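Local coordinates for uncharacterized protein (Bacteroides ovatus, PDB 3P02), which is of unknown function but combines an E-set-like N-terminal region with a BT_3044-like C-terminal region, in a chain rich in beta strands, at residues T280-N284 with Y285-Y289. Residues are numbered along the deposited sequence; the frame is centred on the assembly and turned at random. Where two conformers were deposited one is given.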
loop_
_atom_site.group_PDB
_atom_site.type_symbol
_atom_site.label_atom_id
_atom_site.label_comp_id
_atom_site.label_asym_id
_atom_site.label_seq_id
_atom_site.Cartn_x
_atom_site.Cartn_y
_atom_site.Cartn_z
ATOM N N THR A 280 1.107 -23.500 10.622
ATOM C CA THR A 280 1.759 -22.635 11.612
ATOM C C THR A 280 0.825 -22.123 12.714
ATOM O O THR A 280 1.350 -21.706 13.749
ATOM C CB THR A 280 2.425 -21.421 10.906
ATOM O OG1 THR A 280 1.445 -20.751 10.106
ATOM C CG2 THR A 280 3.602 -21.829 10.001
ATOM N N SER A 281 -0.515 -22.117 12.518
ATOM C CA SER A 281 -1.440 -21.597 13.562
ATOM C C SER A 281 -1.472 -22.439 14.815
ATOM O O SER A 281 -1.592 -21.894 15.924
ATOM C CB SER A 281 -2.877 -21.551 13.047
ATOM O OG SER A 281 -3.024 -20.534 12.083
ATOM N N VAL A 282 -1.515 -23.771 14.626
ATOM C CA VAL A 282 -1.694 -24.690 15.729
ATOM C C VAL A 282 -0.364 -25.324 16.045
ATOM O O VAL A 282 0.222 -25.978 15.179
ATOM C CB VAL A 282 -2.792 -25.770 15.475
ATOM C CG1 VAL A 282 -2.945 -26.706 16.675
ATOM C CG2 VAL A 282 -4.134 -25.137 15.120
ATOM N N PRO A 283 0.107 -25.186 17.301
ATOM C CA PRO A 283 1.386 -25.808 17.665
ATOM C C PRO A 283 1.479 -27.267 17.249
ATOM O O PRO A 283 0.586 -28.075 17.552
ATOM C CB PRO A 283 1.408 -25.694 19.194
ATOM C CG PRO A 283 0.604 -24.467 19.480
ATOM C CD PRO A 283 -0.472 -24.426 18.437
ATOM N N ASN A 284 2.570 -27.582 16.511
ATOM C CA ASN A 284 2.975 -28.925 16.086
ATOM C C ASN A 284 1.859 -29.645 15.338
ATOM O O ASN A 284 1.742 -30.863 15.405
ATOM C CB ASN A 284 3.453 -29.757 17.322
ATOM C CG ASN A 284 4.700 -29.208 17.976
ATOM O OD1 ASN A 284 5.520 -28.526 17.351
ATOM N ND2 ASN A 284 4.845 -29.449 19.266
ATOM N N TYR A 285 1.036 -28.887 14.613
ATOM C CA TYR A 285 -0.084 -29.499 13.926
ATOM C C TYR A 285 -0.335 -28.780 12.598
ATOM O O TYR A 285 0.177 -27.676 12.361
ATOM C CB TYR A 285 -1.331 -29.509 14.831
ATOM C CG TYR A 285 -2.374 -30.503 14.383
ATOM C CD1 TYR A 285 -2.090 -31.869 14.330
ATOM C CD2 TYR A 285 -3.615 -30.077 13.918
ATOM C CE1 TYR A 285 -3.023 -32.784 13.836
ATOM C CE2 TYR A 285 -4.563 -30.990 13.439
ATOM C CZ TYR A 285 -4.261 -32.340 13.405
ATOM O OH TYR A 285 -5.185 -33.234 12.917
ATOM N N GLU A 286 -1.082 -29.455 11.730
ATOM C CA GLU A 286 -1.420 -29.015 10.374
ATOM C C GLU A 286 -2.889 -29.129 10.121
ATOM O O GLU A 286 -3.440 -30.207 10.356
ATOM C CB GLU A 286 -0.721 -29.926 9.356
ATOM C CG GLU A 286 0.568 -29.412 8.786
ATOM C CD GLU A 286 1.002 -30.177 7.551
ATOM O OE1 GLU A 286 0.314 -31.150 7.163
ATOM O OE2 GLU A 286 2.025 -29.782 6.950
ATOM N N ILE A 287 -3.515 -28.069 9.574
ATOM C CA ILE A 287 -4.930 -28.098 9.228
ATOM C C ILE A 287 -5.073 -28.055 7.705
ATOM O O ILE A 287 -4.549 -27.133 7.062
ATOM C CB ILE A 287 -5.724 -26.955 9.906
ATOM C CG1 ILE A 287 -5.431 -26.858 11.429
ATOM C CG2 ILE A 287 -7.225 -27.088 9.619
ATOM C CD1 ILE A 287 -5.880 -28.006 12.256
ATOM N N GLU A 288 -5.797 -29.029 7.135
ATOM C CA GLU A 288 -6.009 -29.068 5.696
ATOM C C GLU A 288 -7.282 -28.319 5.360
ATOM O O GLU A 288 -8.394 -28.801 5.620
ATOM C CB GLU A 288 -6.082 -30.519 5.206
ATOM C CG GLU A 288 -4.797 -31.274 5.487
ATOM C CD GLU A 288 -4.740 -32.701 4.970
ATOM O OE1 GLU A 288 -5.723 -33.164 4.348
ATOM O OE2 GLU A 288 -3.709 -33.366 5.225
ATOM N N TYR A 289 -7.107 -27.150 4.770
ATOM C CA TYR A 289 -8.210 -26.293 4.414
ATOM C C TYR A 289 -8.458 -26.219 2.910
ATOM O O TYR A 289 -7.680 -26.717 2.103
ATOM C CB TYR A 289 -7.891 -24.866 4.891
ATOM C CG TYR A 289 -7.990 -24.632 6.384
ATOM C CD1 TYR A 289 -9.193 -24.833 7.060
ATOM C CD2 TYR A 289 -6.952 -24.018 7.078
ATOM C CE1 TYR A 289 -9.339 -24.496 8.408
ATOM C CE2 TYR A 289 -7.074 -23.696 8.436
ATOM C CZ TYR A 289 -8.287 -23.893 9.084
ATOM O OH TYR A 289 -8.402 -23.644 10.438
HETATM O O HOH W 1 -1.301 -25.285 12.214
#
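Val282 and Tyr285 close a type II beta turn at the tip of the loop that joins strand 262-278 to strand 287-302, two antiparallel neighbours in the large sheet of the BT_3044-like C-terminal region. Pro283 and Asn284 fill the two corner positions, and Asn284 has the positive phi (54°) expected of the second corner in this turn type. One backbone hydrogen bond spans the turn, from Tyr285 N to Val282 O at 3.1 Å; it is bent, with an N-H...O angle of 139°, and the donor lies above the carbonyl plane instead of on a lone pair.

The close packing is on one flank. There the side chains of Val282 and Tyr285 run side by side, and Val282 CG1, placed beside its own carbonyl carbon by a chi1 of -180°, rests 3.7 Å from Tyr285 CB. The other methyl, Val282 CG2, lies 4.3 Å from CG1 of Ile287 in the conformer given, a loose and tentative touch; in that conformer Ile287 also packs on Met170 of strand 166-170, and its backbone bonds to Asp278.

The corner is looser and lies on the surface. The Pro283 ring and the Asn284 amide project from the turn, and the Tyr285 side chain leads away from it, its CG anti to the backbone N, with Asn284 O near the plane of the ring at its edge. Farther back, Thr280 OG1 bonds to Asp206 and Tyr210. Across the mouth of the turn a water lies between the two limbs: it accepts from Val282 N at 2.9 Å and sits 2.8 Å from Tyr285 O, to which it can donate, though other acceptors compete for its protons.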